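Local coordinates for ORF10 (Moritella marina, PDB 6RIW), which forms the ketosynthase-chain length factor didomain of a polyunsaturated fatty acid synthase, where it probably condenses acyl chains during lipid biosynthesis, at residues Lys429-Gly441 with Ala445-Glu457. Numbering follows the deposited sequence.
Sequences KPRTAGVSVFGFG and AHLVLQQPTQTLE
Ala445 pairs with Val437 through two backbone hydrogen bonds, and its CB meets Val437 CG2 at 3.9 Å on the side of the hairpin covered by helix 198-211. His446 projects to the other side, toward helix 304-318; with CG anti to the backbone N (chi1 -173°), its ring lies across Gly434, CE1 3.7 Å from Gly434 CA, where a CB would clash. Ser436 OG and His446 ND1 share a hydrogen bond of 2.8 Å at the ring edge, while Tyr315 bonds NE2, so both nitrogens of this buried imidazole are satisfied and its rotation is fixed. Leu447 and Leu449 continue the antiparallel ladder opposite Val435 and Ala433, and Leu449 CD1 packs on Val435 CG2 at 3.8 Å. Gln450 runs alongside Pro430 and Thr432, its NE2 giving Thr432 OG1 only a weak bond. Past the strand, Gln451 OE1 takes Arg431 N at 2.6 Å on an in-plane lone pair, nearly straight at 170°, while Gln451 N returns a bond to Arg431 O. Cutting Gln451 back to an alanine would probably leave Arg431 N without its amide acceptor. Regular main-chain bonds thus hold this ketosynthase hairpin, and a side-chain amide stands in for a backbone acceptor where the strand pairing ends.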
# COMPACT_ATOMS: atom_id res chain seq x y z
N LYS A 429 -12.28 -26.26 28.71
CA LYS A 429 -12.17 -24.90 28.17
C LYS A 429 -10.83 -24.70 27.44
O LYS A 429 -9.77 -24.85 28.04
CB LYS A 429 -12.32 -23.86 29.28
CG LYS A 429 -12.33 -22.42 28.78
CD LYS A 429 -11.97 -21.44 29.88
CE LYS A 429 -10.92 -20.45 29.40
NZ LYS A 429 -9.63 -21.11 29.06
N PRO A 430 -10.88 -24.36 26.15
CA PRO A 430 -9.63 -24.16 25.41
C PRO A 430 -8.90 -22.90 25.88
O PRO A 430 -9.53 -21.89 26.21
CB PRO A 430 -10.08 -24.03 23.95
CG PRO A 430 -11.59 -24.25 23.94
CD PRO A 430 -12.06 -24.00 25.35
N ARG A 431 -7.57 -22.98 25.95
CA ARG A 431 -6.77 -21.77 26.09
C ARG A 431 -7.12 -20.81 24.96
O ARG A 431 -7.14 -21.21 23.79
CB ARG A 431 -5.28 -22.11 26.06
CG ARG A 431 -4.77 -22.76 27.34
CD ARG A 431 -3.25 -22.80 27.36
NE ARG A 431 -2.74 -23.69 26.32
CZ ARG A 431 -1.90 -24.69 26.54
NH1 ARG A 431 -1.45 -24.94 27.77
NH2 ARG A 431 -1.50 -25.45 25.52
N THR A 432 -7.39 -19.56 25.31
CA THR A 432 -7.93 -18.59 24.37
C THR A 432 -7.22 -17.25 24.51
O THR A 432 -7.07 -16.74 25.62
CB THR A 432 -9.44 -18.44 24.57
OG1 THR A 432 -10.06 -19.72 24.44
CG2 THR A 432 -10.04 -17.50 23.53
N ALA A 433 -6.80 -16.68 23.38
CA ALA A 433 -6.11 -15.41 23.35
C ALA A 433 -6.75 -14.49 22.32
O ALA A 433 -7.26 -14.95 21.30
CB ALA A 433 -4.62 -15.59 23.04
N GLY A 434 -6.71 -13.19 22.59
CA GLY A 434 -7.05 -12.18 21.61
C GLY A 434 -5.79 -11.50 21.11
O GLY A 434 -4.78 -11.43 21.81
N VAL A 435 -5.84 -10.99 19.88
CA VAL A 435 -4.79 -10.11 19.37
C VAL A 435 -5.46 -8.88 18.77
O VAL A 435 -6.36 -9.02 17.93
CB VAL A 435 -3.90 -10.80 18.30
CG1 VAL A 435 -2.82 -9.82 17.82
CG2 VAL A 435 -3.27 -12.05 18.84
N SER A 436 -5.03 -7.70 19.21
CA SER A 436 -5.60 -6.43 18.76
C SER A 436 -4.55 -5.61 18.02
O SER A 436 -3.38 -5.56 18.44
CB SER A 436 -6.17 -5.61 19.94
OG SER A 436 -7.01 -6.40 20.77
N VAL A 437 -4.95 -4.98 16.92
CA VAL A 437 -4.12 -3.98 16.26
C VAL A 437 -5.01 -2.82 15.84
O VAL A 437 -6.09 -3.03 15.26
CB VAL A 437 -3.33 -4.54 15.05
CG1 VAL A 437 -2.19 -5.43 15.51
CG2 VAL A 437 -4.24 -5.33 14.10
N PHE A 438 -4.59 -1.60 16.17
CA PHE A 438 -5.36 -0.38 15.93
C PHE A 438 -4.50 0.62 15.16
O PHE A 438 -3.73 1.38 15.76
CB PHE A 438 -5.87 0.21 17.24
CG PHE A 438 -6.65 -0.77 18.10
CD1 PHE A 438 -7.65 -1.56 17.56
CD2 PHE A 438 -6.39 -0.87 19.46
CE1 PHE A 438 -8.39 -2.44 18.35
CE2 PHE A 438 -7.12 -1.74 20.26
CZ PHE A 438 -8.12 -2.53 19.71
N GLY A 439 -4.64 0.65 13.83
CA GLY A 439 -3.78 1.45 12.99
C GLY A 439 -4.23 2.89 12.81
O GLY A 439 -5.39 3.24 13.05
N PHE A 440 -3.28 3.73 12.37
CA PHE A 440 -3.59 5.09 11.96
C PHE A 440 -4.70 5.10 10.91
O PHE A 440 -4.79 4.21 10.06
CB PHE A 440 -2.34 5.78 11.39
CG PHE A 440 -1.19 5.83 12.36
CD1 PHE A 440 -1.37 6.34 13.63
CD2 PHE A 440 0.07 5.38 12.00
CE1 PHE A 440 -0.32 6.39 14.55
CE2 PHE A 440 1.15 5.42 12.91
CZ PHE A 440 0.95 5.93 14.18
N GLY A 441 -5.55 6.12 10.97
CA GLY A 441 -6.73 6.13 10.13
C GLY A 441 -7.89 5.32 10.68
O GLY A 441 -8.80 4.96 9.93
N ALA A 445 -8.47 -4.21 13.99
CA ALA A 445 -8.70 -5.64 13.83
C ALA A 445 -8.50 -6.33 15.18
O ALA A 445 -7.66 -5.92 15.98
CB ALA A 445 -7.77 -6.29 12.79
N HIS A 446 -9.27 -7.39 15.41
CA HIS A 446 -9.10 -8.24 16.57
C HIS A 446 -9.29 -9.68 16.12
O HIS A 446 -10.25 -9.99 15.41
CB HIS A 446 -10.11 -7.87 17.66
CG HIS A 446 -9.90 -8.60 18.96
ND1 HIS A 446 -8.92 -8.23 19.87
CD2 HIS A 446 -10.55 -9.66 19.51
CE1 HIS A 446 -8.98 -9.04 20.92
NE2 HIS A 446 -9.97 -9.90 20.73
N LEU A 447 -8.36 -10.56 16.48
CA LEU A 447 -8.44 -11.96 16.14
C LEU A 447 -8.56 -12.78 17.42
O LEU A 447 -7.91 -12.45 18.42
CB LEU A 447 -7.22 -12.42 15.34
CG LEU A 447 -7.04 -11.78 13.97
CD1 LEU A 447 -5.73 -12.26 13.35
CD2 LEU A 447 -8.24 -12.11 13.07
N VAL A 448 -9.39 -13.81 17.38
CA VAL A 448 -9.60 -14.71 18.51
C VAL A 448 -8.91 -16.03 18.18
O VAL A 448 -9.24 -16.68 17.18
CB VAL A 448 -11.09 -14.91 18.81
CG1 VAL A 448 -11.26 -15.75 20.09
CG2 VAL A 448 -11.77 -13.57 18.95
N LEU A 449 -7.93 -16.41 19.01
CA LEU A 449 -7.11 -17.58 18.77
C LEU A 449 -7.29 -18.58 19.91
O LEU A 449 -7.48 -18.20 21.07
CB LEU A 449 -5.63 -17.22 18.66
CG LEU A 449 -5.28 -15.97 17.87
CD1 LEU A 449 -3.78 -15.71 17.99
CD2 LEU A 449 -5.68 -16.22 16.42
N GLN A 450 -7.17 -19.86 19.58
CA GLN A 450 -7.26 -20.92 20.57
C GLN A 450 -6.13 -21.92 20.37
O GLN A 450 -5.55 -22.03 19.29
CB GLN A 450 -8.62 -21.63 20.51
CG GLN A 450 -9.76 -20.75 21.02
CD GLN A 450 -11.10 -21.47 21.05
OE1 GLN A 450 -11.31 -22.46 20.33
NE2 GLN A 450 -12.02 -20.99 21.87
N GLN A 451 -5.84 -22.67 21.44
CA GLN A 451 -4.78 -23.66 21.39
C GLN A 451 -5.06 -24.66 20.27
O GLN A 451 -6.22 -24.87 19.89
CB GLN A 451 -4.66 -24.37 22.74
CG GLN A 451 -5.91 -25.10 23.17
CD GLN A 451 -5.75 -25.74 24.55
OE1 GLN A 451 -6.36 -25.29 25.53
NE2 GLN A 451 -4.91 -26.76 24.64
N PRO A 452 -4.02 -25.27 19.71
CA PRO A 452 -4.23 -26.21 18.61
C PRO A 452 -4.99 -27.44 19.06
O PRO A 452 -4.87 -27.88 20.21
CB PRO A 452 -2.81 -26.57 18.16
CG PRO A 452 -1.95 -26.27 19.33
CD PRO A 452 -2.59 -25.11 20.03
N THR A 453 -5.75 -28.02 18.14
CA THR A 453 -6.48 -29.25 18.42
C THR A 453 -6.78 -29.95 17.11
O THR A 453 -6.95 -29.30 16.07
CB THR A 453 -7.78 -28.97 19.19
OG1 THR A 453 -8.49 -30.20 19.39
CG2 THR A 453 -8.68 -28.02 18.40
N GLN A 454 -6.85 -31.28 17.17
CA GLN A 454 -7.28 -32.08 16.03
C GLN A 454 -8.79 -32.26 15.96
O GLN A 454 -9.29 -32.75 14.94
CB GLN A 454 -6.61 -33.46 16.07
CG GLN A 454 -5.09 -33.43 16.15
CD GLN A 454 -4.45 -32.78 14.93
OE1 GLN A 454 -4.53 -33.31 13.82
NE2 GLN A 454 -3.81 -31.63 15.14
N THR A 455 -9.52 -31.84 16.99
CA THR A 455 -10.97 -32.04 17.06
C THR A 455 -11.69 -31.07 16.14
O THR A 455 -11.55 -29.85 16.28
CB THR A 455 -11.46 -31.87 18.50
OG1 THR A 455 -10.76 -32.78 19.35
CG2 THR A 455 -12.96 -32.14 18.58
N LEU A 456 -12.49 -31.60 15.21
CA LEU A 456 -13.25 -30.77 14.28
C LEU A 456 -14.57 -30.34 14.89
O LEU A 456 -15.16 -31.05 15.71
CB LEU A 456 -13.51 -31.53 12.98
CG LEU A 456 -12.26 -31.99 12.23
CD1 LEU A 456 -12.63 -32.57 10.88
CD2 LEU A 456 -11.27 -30.85 12.07
N GLU A 457 -15.05 -29.17 14.47
CA GLU A 457 -16.37 -28.72 14.86
C GLU A 457 -17.43 -29.54 14.15
O GLU A 457 -17.29 -29.89 12.98
CB GLU A 457 -16.59 -27.24 14.52
CG GLU A 457 -15.52 -26.28 14.99
CD GLU A 457 -15.43 -25.05 14.08
OE1 GLU A 457 -14.88 -25.16 12.95
OE2 GLU A 457 -15.96 -23.98 14.50